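Local coordinates for kinesin-like protein KIF19 (Mus musculus, PDB 5GSZ) that is a plus-end-directed kinesin-8 motor that walks along microtubules and depolymerizes them at ciliary tips, thereby setting the length of motile cilia, at residues L151-E156 with S301-L306; D141-V146 with R229-V234; R126-L131 with L224-R229. One frame throughout, in Å; residues are numbered along the deposited sequence.

Overall arrangement
A motor domain of the P-loop NTPase class is organised around one central sheet, and these three contacts sample different layers of it. Along the chain the segments come as 126-131, 141-146, 151-156, then 224-229, 229-234 and 301-306, so that the three pairings interlace. Contact 2 joins strands 142-154 and 220-232 far from the nucleotide; contact 3 lays helix 123-136 on the latter strand. The centres of contacts 2 and 3 lie about 15 Å apart and the two share Arg229. Contact 1, its centre about 20 Å from that of contact 3 and about 31 Å from that of contact 2, sets helix 302-307 against the other end of strand 142-154. Strand pairing and helix packing thus tie sequence-distant parts into one motor core.

Contact 1: L151-E156 with S301-L306; sequences LEIYNE and SKLTRL
Lys302 opens helix 302-307, and its side chain crosses obliquely over Ile153, near the end of strand 142-154, and Glu156, in the turn that follows. Lys302 CB rests against Ile153 CG2 at 3.8 Å. The next carbon, Lys302 CG, lies close to both OE1 (3.2 Å) and the backbone O of Glu156. Bends at chi2 and chi4 then curl the chain round that carbonyl, with Lys302 CE 3.4 Å from Glu156 O. At the tip, Lys302 NZ turns back to form a long salt bridge with Glu156 OE1, at 3.7 Å. The same carboxylate oxygen also accepts the backbone N-H of Lys302, a nearly straight bond of 2.7 Å (169° at the hydrogen) that meets OE1 close to its C-O axis. Ser301 is the N-cap, its OG accepting from Thr304 N at 3.2 Å. Deeper in, Ile153 CD1 packs on Leu303 CB at 3.6 Å, the two side chains crossing at about a right angle. Lys302 also touches Ile158 of strand 157-160, while Leu303 leans on His221 and Ile249 and Leu306 on Phe247, so the helix, part of the microtubule-binding side in kinesins generally, rests on strands 220-232 and 242-250 of the central sheet.

Contact 2: D141-V146 with R229-V234; sequences DMEYEV and RQRSRV
Tyr144 and Gln230 face one another as a non-hydrogen-bonded antiparallel pair, and their side chains run alongside each other in the same direction. Gln230 is extended, with CG anti to the backbone N (chi1 -169°), which carries CG to 3.5 Å from Tyr144 CE2 and brings NE2 to the phenol. Gln230 NE2 gives a 3.1 Å hydrogen bond to Tyr144 OH, which lies tilted out of the amide plane; the hydroxyl is also hydrogen-bonded to Thr138 OG1. A bend in the Met142 chain brings its CE beside the Gln230 amide. The sheet's other side is ionic. Arg231 takes chi1 of 87°, its CG between backbone N and carbonyl carbon, and this sends CG and CD past Glu143 OE1, with which Arg231 NE makes a long salt bridge. Arg233 sets one guanidinium face over Glu143 CG, and Glu143 OE2 lies well out of that plane, a long charge pair only. Arg233 NE bonds to Ser139 O, its tie to Met142 O being weak. Glu145 and Arg229 form a further salt bridge, modelled too short for its length to be trusted. The antiparallel ladder alternates hydrogen-bonded and non-hydrogen-bonded pairs, with side chains diverging at Met142 and Ser232. It joins the ends of two neighbouring strands, 142-154 and 220-232, of the kinesin motor domain's mixed central sheet, away from the nucleotide.

Contact 3: R126-L131 with L224-R229; sequences RTLNDL and LQVAVR
Leu128 and Leu131 meet Leu224, Val226 and Val228 through branched methyl groups, and no ring, amide or guanidinium plane takes part. This is the helix-on-sheet layer of the kinesin motor domain, a P-loop NTPase fold in which helices cover the central sheet. Helix 123-136 lies over strand 220-232 with its segment axis only 8° from that of the strand and 11.2 Å from it at closest approach, a separation spanned by the side chains of Leu128 and Leu131 from the helix and Leu224, Val226 and Val228 from the strand. Those three, alternate residues of the strand, direct their CB atoms at the helix. Leu131 points its CB at the strand, while Leu128, three residues earlier, reaches it with the end of its side chain. Leu128 has CG anti to the carbonyl carbon (chi1 -80°), and Leu128 CD1 meets Leu224 CD2 at 3.9 Å, with Val226 CG2 more distant at 4.5 Å. All five residues are buried, and hydrocarbon contacts alone join the segments, with no hydrogen bond between them. Met148 of strand 142-154 touches both Leu128 and Leu224; Ile195 and Leu199 of helix 192-203 touch Leu128 and Leu224 respectively, and Ile93 of helix 89-93 touches Val228. Leu131 and Val228 slide past each other in opposite directions. Leu131 splits its methyls between two valines: CD1 to Val226 CG1 at 4.3 Å, CD2 to Val228 CG2 at 4.0 Å.

Contact 1: L151-E156 with S301-L306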
loop_
_atom_site.group_PDB
_atom_site.type_symbol
_atom_site.label_atom_id
_atom_site.label_comp_id
_atom_site.label_asym_id
_atom_site.label_seq_id
_atom_site.Cartn_x
_atom_site.Cartn_y
_atom_site.Cartn_z
ATOM N N LEU A 151 5.192 0.987 -11.676
ATOM C CA LEU A 151 4.314 1.746 -12.554
ATOM C C LEU A 151 3.510 2.767 -11.749
ATOM O O LEU A 151 3.408 2.679 -10.520
ATOM C CB LEU A 151 3.389 0.797 -13.327
ATOM C CG LEU A 151 2.458 -0.023 -12.439
ATOM C CD1 LEU A 151 1.007 0.359 -12.649
ATOM C CD2 LEU A 151 2.690 -1.491 -12.645
ATOM N N GLU A 152 2.965 3.758 -12.456
ATOM C CA GLU A 152 1.993 4.672 -11.881
ATOM C C GLU A 152 0.612 4.382 -12.443
ATOM O O GLU A 152 0.476 3.973 -13.594
ATOM C CB GLU A 152 2.338 6.125 -12.173
ATOM C CG GLU A 152 1.525 7.140 -11.381
ATOM C CD GLU A 152 1.879 8.561 -11.756
ATOM O OE1 GLU A 152 1.902 8.855 -12.975
ATOM O OE2 GLU A 152 2.190 9.361 -10.837
ATOM N N ILE A 153 -0.403 4.569 -11.602
ATOM C CA ILE A 153 -1.778 4.800 -12.036
ATOM C C ILE A 153 -2.161 6.195 -11.562
ATOM O O ILE A 153 -2.183 6.471 -10.354
ATOM C CB ILE A 153 -2.763 3.754 -11.490
ATOM C CG1 ILE A 153 -2.168 2.354 -11.584
ATOM C CG2 ILE A 153 -4.063 3.799 -12.288
ATOM C CD1 ILE A 153 -3.007 1.321 -10.871
ATOM N N TYR A 154 -2.431 7.078 -12.511
ATOM C CA TYR A 154 -2.817 8.455 -12.236
ATOM C C TYR A 154 -4.061 8.729 -13.061
ATOM O O TYR A 154 -3.999 8.726 -14.292
ATOM C CB TYR A 154 -1.698 9.434 -12.593
ATOM C CG TYR A 154 -2.090 10.850 -12.310
ATOM C CD1 TYR A 154 -1.861 11.420 -11.063
ATOM C CD2 TYR A 154 -2.737 11.610 -13.273
ATOM C CE1 TYR A 154 -2.249 12.715 -10.799
ATOM C CE2 TYR A 154 -3.130 12.895 -13.021
ATOM C CZ TYR A 154 -2.887 13.449 -11.786
ATOM O OH TYR A 154 -3.286 14.746 -11.547
ATOM N N ASN A 155 -5.184 8.971 -12.398
ATOM C CA ASN A 155 -6.445 9.191 -13.103
ATOM C C ASN A 155 -6.667 8.091 -14.135
ATOM O O ASN A 155 -6.910 8.345 -15.315
ATOM C CB ASN A 155 -6.483 10.572 -13.761
ATOM C CG ASN A 155 -6.760 11.678 -12.774
ATOM O OD1 ASN A 155 -7.401 11.464 -11.747
ATOM N ND2 ASN A 155 -6.276 12.875 -13.079
ATOM N N GLU A 156 -6.513 6.853 -13.684
ATOM C CA GLU A 156 -6.708 5.655 -14.493
ATOM C C GLU A 156 -5.800 5.588 -15.714
ATOM O O GLU A 156 -6.031 4.750 -16.590
ATOM C CB GLU A 156 -8.171 5.510 -14.918
ATOM C CG GLU A 156 -9.103 5.490 -13.729
ATOM C CD GLU A 156 -8.774 4.359 -12.779
ATOM O OE1 GLU A 156 -8.808 3.190 -13.221
ATOM O OE2 GLU A 156 -8.445 4.641 -11.603
ATOM N N SER A 301 -11.561 -0.203 -11.791
ATOM C CA SER A 301 -10.412 0.673 -11.943
ATOM C C SER A 301 -9.221 -0.119 -12.475
ATOM O O SER A 301 -9.188 -1.352 -12.422
ATOM C CB SER A 301 -10.069 1.323 -10.610
ATOM O OG SER A 301 -9.862 0.333 -9.622
ATOM N N LYS A 302 -8.240 0.602 -13.024
ATOM C CA LYS A 302 -7.012 -0.065 -13.438
ATOM C C LYS A 302 -6.409 -0.858 -12.280
ATOM O O LYS A 302 -5.977 -2.002 -12.461
ATOM C CB LYS A 302 -6.004 0.950 -13.986
ATOM C CG LYS A 302 -6.546 1.832 -15.103
ATOM C CD LYS A 302 -6.926 1.033 -16.359
ATOM C CE LYS A 302 -7.766 1.874 -17.315
ATOM N NZ LYS A 302 -9.119 2.158 -16.726
ATOM N N LEU A 303 -6.410 -0.286 -11.067
ATOM C CA LEU A 303 -5.774 -0.981 -9.956
ATOM C C LEU A 303 -6.539 -2.234 -9.579
ATOM O O LEU A 303 -5.924 -3.253 -9.252
ATOM C CB LEU A 303 -5.617 -0.044 -8.759
ATOM C CG LEU A 303 -5.125 -0.614 -7.422
ATOM C CD1 LEU A 303 -3.760 -1.232 -7.589
ATOM C CD2 LEU A 303 -5.069 0.461 -6.345
ATOM N N THR A 304 -7.871 -2.202 -9.658
ATOM C CA THR A 304 -8.657 -3.411 -9.397
ATOM C C THR A 304 -8.369 -4.494 -10.428
ATOM O O THR A 304 -8.152 -5.664 -10.075
ATOM C CB THR A 304 -10.149 -3.094 -9.394
ATOM O OG1 THR A 304 -10.459 -2.245 -8.288
ATOM C CG2 THR A 304 -10.936 -4.372 -9.273
ATOM N N ARG A 305 -8.394 -4.125 -11.712
ATOM C CA ARG A 305 -8.118 -5.098 -12.765
ATOM C C ARG A 305 -6.717 -5.684 -12.615
ATOM O O ARG A 305 -6.530 -6.896 -12.754
ATOM C CB ARG A 305 -8.307 -4.456 -14.149
ATOM C CG ARG A 305 -9.783 -4.354 -14.597
ATOM C CD ARG A 305 -10.078 -3.120 -15.480
ATOM N NE ARG A 305 -9.422 -3.156 -16.787
ATOM C CZ ARG A 305 -9.332 -2.111 -17.610
ATOM N NH1 ARG A 305 -9.851 -0.936 -17.262
ATOM N NH2 ARG A 305 -8.709 -2.235 -18.778
ATOM N N LEU A 306 -5.726 -4.849 -12.284
ATOM C CA LEU A 306 -4.369 -5.366 -12.108
ATOM C C LEU A 306 -4.287 -6.360 -10.951
ATOM O O LEU A 306 -3.537 -7.336 -11.026
ATOM C CB LEU A 306 -3.384 -4.215 -11.898
ATOM C CG LEU A 306 -1.992 -4.630 -11.426
ATOM C CD1 LEU A 306 -1.337 -5.417 -12.539
ATOM C CD2 LEU A 306 -1.099 -3.452 -11.045
#

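Contact 2: D141-V146 with R229-V234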
loop_
_atom_site.group_PDB
_atom_site.type_symbol
_atom_site.label_atom_id
_atom_site.label_comp_id
_atom_site.label_asym_id
_atom_site.label_seq_id
_atom_site.Cartn_x
_atom_site.Cartn_y
_atom_site.Cartn_z
ATOM N N ASP A 141 17.590 -26.890 -4.229
ATOM C CA ASP A 141 16.529 -27.713 -4.780
ATOM C C ASP A 141 15.754 -27.043 -5.905
ATOM O O ASP A 141 15.078 -27.750 -6.664
ATOM C CB ASP A 141 15.533 -28.102 -3.680
ATOM C CG ASP A 141 16.153 -28.951 -2.587
ATOM O OD1 ASP A 141 17.206 -29.577 -2.819
ATOM O OD2 ASP A 141 15.563 -29.005 -1.483
ATOM N N MET A 142 15.823 -25.712 -6.027
ATOM C CA MET A 142 14.908 -24.953 -6.871
ATOM C C MET A 142 15.649 -23.997 -7.802
ATOM O O MET A 142 16.718 -23.474 -7.472
ATOM C CB MET A 142 13.932 -24.149 -6.021
ATOM C CG MET A 142 13.090 -24.962 -5.058
ATOM S SD MET A 142 11.894 -26.061 -5.861
ATOM C CE MET A 142 10.815 -26.383 -4.469
ATOM N N GLU A 143 15.057 -23.768 -8.973
ATOM C CA GLU A 143 15.462 -22.673 -9.847
ATOM C C GLU A 143 14.441 -21.550 -9.747
ATOM O O GLU A 143 13.241 -21.809 -9.642
ATOM C CB GLU A 143 15.605 -23.124 -11.304
ATOM C CG GLU A 143 16.378 -24.442 -11.473
ATOM C CD GLU A 143 16.108 -25.144 -12.808
ATOM O OE1 GLU A 143 15.189 -24.707 -13.536
ATOM O OE2 GLU A 143 16.820 -26.136 -13.097
ATOM N N TYR A 144 14.924 -20.304 -9.760
ATOM C CA TYR A 144 14.052 -19.144 -9.642
ATOM C C TYR A 144 14.280 -18.153 -10.774
ATOM O O TYR A 144 15.395 -17.994 -11.281
ATOM C CB TYR A 144 14.212 -18.408 -8.304
ATOM C CG TYR A 144 13.868 -19.220 -7.085
ATOM C CD1 TYR A 144 14.780 -20.090 -6.526
ATOM C CD2 TYR A 144 12.602 -19.153 -6.522
ATOM C CE1 TYR A 144 14.450 -20.845 -5.389
ATOM C CE2 TYR A 144 12.264 -19.900 -5.408
ATOM C CZ TYR A 144 13.187 -20.745 -4.847
ATOM O OH TYR A 144 12.855 -21.479 -3.740
ATOM N N GLU A 145 13.185 -17.507 -11.166
ATOM C CA GLU A 145 13.197 -16.332 -12.025
ATOM C C GLU A 145 12.496 -15.207 -11.276
ATOM O O GLU A 145 11.421 -15.412 -10.699
ATOM C CB GLU A 145 12.509 -16.603 -13.372
ATOM C CG GLU A 145 13.451 -17.028 -14.490
ATOM C CD GLU A 145 12.714 -17.415 -15.771
ATOM O OE1 GLU A 145 11.643 -18.061 -15.689
ATOM O OE2 GLU A 145 13.197 -17.044 -16.866
ATOM N N VAL A 146 13.113 -14.030 -11.257
ATOM C CA VAL A 146 12.565 -12.876 -10.562
ATOM C C VAL A 146 12.585 -11.686 -11.499
ATOM O O VAL A 146 13.644 -11.336 -12.030
ATOM C CB VAL A 146 13.363 -12.538 -9.295
ATOM C CG1 VAL A 146 12.664 -11.433 -8.543
ATOM C CG2 VAL A 146 13.544 -13.748 -8.448
ATOM N N ARG A 229 9.011 -17.109 -10.309
ATOM C CA ARG A 229 8.728 -18.455 -10.777
ATOM C C ARG A 229 9.679 -19.454 -10.115
ATOM O O ARG A 229 10.860 -19.164 -9.896
ATOM C CB ARG A 229 8.819 -18.535 -12.300
ATOM C CG ARG A 229 8.160 -19.774 -12.876
ATOM C CD ARG A 229 7.722 -19.550 -14.290
ATOM N NE ARG A 229 8.842 -19.250 -15.177
ATOM C CZ ARG A 229 8.701 -18.727 -16.395
ATOM N NH1 ARG A 229 7.485 -18.451 -16.851
ATOM N NH2 ARG A 229 9.768 -18.478 -17.154
ATOM N N GLN A 230 9.138 -20.617 -9.755
ATOM C CA GLN A 230 9.836 -21.633 -8.975
ATOM C C GLN A 230 9.583 -22.981 -9.623
ATOM O O GLN A 230 8.438 -23.450 -9.656
ATOM C CB GLN A 230 9.356 -21.663 -7.517
ATOM C CG GLN A 230 10.222 -22.501 -6.581
ATOM C CD GLN A 230 9.484 -22.917 -5.296
ATOM O OE1 GLN A 230 8.259 -23.023 -5.284
ATOM N NE2 GLN A 230 10.232 -23.114 -4.203
ATOM N N ARG A 231 10.640 -23.605 -10.127
ATOM C CA ARG A 231 10.556 -24.966 -10.622
ATOM C C ARG A 231 11.623 -25.810 -9.937
ATOM O O ARG A 231 12.670 -25.308 -9.518
ATOM C CB ARG A 231 10.696 -25.032 -12.167
ATOM C CG ARG A 231 12.122 -25.107 -12.671
ATOM C CD ARG A 231 12.174 -25.133 -14.179
ATOM N NE ARG A 231 11.786 -23.843 -14.736
ATOM C CZ ARG A 231 10.681 -23.656 -15.447
ATOM N NH1 ARG A 231 9.868 -24.686 -15.676
ATOM N NH2 ARG A 231 10.387 -22.447 -15.920
ATOM N N SER A 232 11.334 -27.102 -9.824
ATOM C CA SER A 232 12.239 -28.055 -9.201
ATOM C C SER A 232 13.426 -28.364 -10.104
ATOM O O SER A 232 13.352 -28.290 -11.331
ATOM C CB SER A 232 11.485 -29.342 -8.878
ATOM O OG SER A 232 12.314 -30.309 -8.269
ATOM N N ARG A 233 14.532 -28.709 -9.478
ATOM C CA ARG A 233 15.704 -29.152 -10.206
ATOM C C ARG A 233 15.674 -30.649 -10.483
ATOM O O ARG A 233 16.493 -31.135 -11.272
ATOM C CB ARG A 233 16.976 -28.786 -9.421
ATOM C CG ARG A 233 17.214 -27.300 -9.240
ATOM C CD ARG A 233 18.533 -27.012 -8.552
ATOM N NE ARG A 233 18.774 -25.575 -8.484
ATOM C CZ ARG A 233 19.311 -24.868 -9.468
ATOM N NH1 ARG A 233 19.676 -25.465 -10.587
ATOM N NH2 ARG A 233 19.473 -23.568 -9.334
ATOM N N VAL A 234 14.766 -31.382 -9.835
ATOM C CA VAL A 234 14.568 -32.810 -10.080
ATOM C C VAL A 234 13.698 -32.967 -11.324
ATOM O O VAL A 234 12.519 -32.606 -11.323
ATOM C CB VAL A 234 13.932 -33.510 -8.876
ATOM C CG1 VAL A 234 13.473 -34.889 -9.296
ATOM C CG2 VAL A 234 14.912 -33.631 -7.739
#

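Contact 3: R126-L131 with L224-R229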
loop_
_atom_site.group_PDB
_atom_site.type_symbol
_atom_site.label_atom_id
_atom_site.label_comp_id
_atom_site.label_asym_id
_atom_site.label_seq_id
_atom_site.Cartn_x
_atom_site.Cartn_y
_atom_site.Cartn_z
ATOM N N ARG A 126 13.708 -3.679 1.643
ATOM C CA ARG A 126 13.824 -4.691 2.693
ATOM C C ARG A 126 13.178 -5.990 2.249
ATOM O O ARG A 126 13.712 -7.079 2.487
ATOM C CB ARG A 126 13.204 -4.195 4.007
ATOM C CG ARG A 126 14.027 -3.112 4.666
ATOM C CD ARG A 126 13.329 -2.384 5.790
ATOM N NE ARG A 126 14.348 -1.978 6.758
ATOM C CZ ARG A 126 15.103 -0.883 6.682
ATOM N NH1 ARG A 126 14.957 -0.017 5.691
ATOM N NH2 ARG A 126 16.018 -0.648 7.603
ATOM N N THR A 127 12.054 -5.888 1.552
ATOM C CA THR A 127 11.376 -7.077 1.065
ATOM C C THR A 127 12.107 -7.702 -0.115
ATOM O O THR A 127 12.249 -8.929 -0.168
ATOM C CB THR A 127 9.938 -6.734 0.691
ATOM O OG1 THR A 127 9.363 -5.948 1.740
ATOM C CG2 THR A 127 9.117 -7.994 0.515
ATOM N N LEU A 128 12.563 -6.887 -1.074
ATOM C CA LEU A 128 13.371 -7.440 -2.160
ATOM C C LEU A 128 14.589 -8.163 -1.620
ATOM O O LEU A 128 15.051 -9.147 -2.210
ATOM C CB LEU A 128 13.795 -6.350 -3.147
ATOM C CG LEU A 128 12.799 -5.857 -4.206
ATOM C CD1 LEU A 128 11.621 -5.064 -3.714
ATOM C CD2 LEU A 128 13.519 -5.056 -5.264
ATOM N N ASN A 129 15.086 -7.727 -0.471
ATOM C CA ASN A 129 16.345 -8.230 0.050
ATOM C C ASN A 129 16.176 -9.604 0.685
ATOM O O ASN A 129 16.907 -10.544 0.363
ATOM C CB ASN A 129 16.884 -7.217 1.045
ATOM C CG ASN A 129 18.366 -7.151 1.038
ATOM O OD1 ASN A 129 19.060 -8.091 1.452
ATOM N ND2 ASN A 129 18.881 -6.062 0.496
ATOM N N ASP A 130 15.215 -9.742 1.586
ATOM C CA ASP A 130 14.928 -11.059 2.123
ATOM C C ASP A 130 14.395 -12.003 1.058
ATOM O O ASP A 130 14.370 -13.224 1.261
ATOM C CB ASP A 130 13.920 -10.951 3.257
ATOM C CG ASP A 130 14.556 -10.592 4.556
ATOM O OD1 ASP A 130 15.809 -10.609 4.615
ATOM O OD2 ASP A 130 13.798 -10.331 5.513
ATOM N N LEU A 131 13.954 -11.461 -0.065
ATOM C CA LEU A 131 13.463 -12.312 -1.127
ATOM C C LEU A 131 14.619 -13.052 -1.785
ATOM O O LEU A 131 14.560 -14.269 -1.987
ATOM C CB LEU A 131 12.689 -11.452 -2.116
ATOM C CG LEU A 131 11.704 -12.186 -2.992
ATOM C CD1 LEU A 131 10.485 -11.304 -3.193
ATOM C CD2 LEU A 131 12.383 -12.486 -4.313
ATOM N N LEU A 224 4.663 -1.323 -7.170
ATOM C CA LEU A 224 5.827 -2.160 -7.396
ATOM C C LEU A 224 5.364 -3.620 -7.341
ATOM O O LEU A 224 4.826 -4.077 -6.318
ATOM C CB LEU A 224 6.908 -1.858 -6.355
ATOM C CG LEU A 224 8.181 -2.677 -6.534
ATOM C CD1 LEU A 224 8.878 -2.205 -7.769
ATOM C CD2 LEU A 224 9.086 -2.556 -5.330
ATOM N N GLN A 225 5.513 -4.337 -8.449
ATOM C CA GLN A 225 5.168 -5.750 -8.471
ATOM C C GLN A 225 6.399 -6.592 -8.746
ATOM O O GLN A 225 7.247 -6.227 -9.558
ATOM C CB GLN A 225 4.074 -6.068 -9.480
ATOM C CG GLN A 225 4.116 -5.313 -10.768
ATOM C CD GLN A 225 3.386 -6.084 -11.865
ATOM O OE1 GLN A 225 3.206 -7.317 -11.765
ATOM N NE2 GLN A 225 2.923 -5.363 -12.895
ATOM N N VAL A 226 6.496 -7.698 -8.020
ATOM C CA VAL A 226 7.595 -8.643 -8.120
ATOM C C VAL A 226 7.001 -10.008 -8.417
ATOM O O VAL A 226 6.180 -10.511 -7.642
ATOM C CB VAL A 226 8.426 -8.703 -6.830
ATOM C CG1 VAL A 226 9.618 -9.646 -7.018
ATOM C CG2 VAL A 226 8.859 -7.325 -6.421
ATOM N N ALA A 227 7.424 -10.606 -9.527
ATOM C CA ALA A 227 7.010 -11.944 -9.928
ATOM C C ALA A 227 8.134 -12.930 -9.633
ATOM O O ALA A 227 9.312 -12.586 -9.764
ATOM C CB ALA A 227 6.660 -11.962 -11.411
ATOM N N VAL A 228 7.775 -14.149 -9.216
ATOM C CA VAL A 228 8.757 -15.181 -8.845
ATOM C C VAL A 228 8.279 -16.535 -9.366
ATOM O O VAL A 228 7.262 -17.062 -8.897
ATOM C CB VAL A 228 9.000 -15.260 -7.328
ATOM C CG1 VAL A 228 9.959 -16.372 -7.014
ATOM C CG2 VAL A 228 9.546 -13.944 -6.789
ATOM N N ARG A 229 9.011 -17.109 -10.309
ATOM C CA ARG A 229 8.728 -18.455 -10.777
ATOM C C ARG A 229 9.679 -19.454 -10.115
ATOM O O ARG A 229 10.860 -19.164 -9.896
ATOM C CB ARG A 229 8.819 -18.535 -12.300
ATOM C CG ARG A 229 8.160 -19.774 -12.876
ATOM C CD ARG A 229 7.722 -19.550 -14.290
ATOM N NE ARG A 229 8.842 -19.250 -15.177
ATOM C CZ ARG A 229 8.701 -18.727 -16.395
ATOM N NH1 ARG A 229 7.485 -18.451 -16.851
ATOM N NH2 ARG A 229 9.768 -18.478 -17.154
#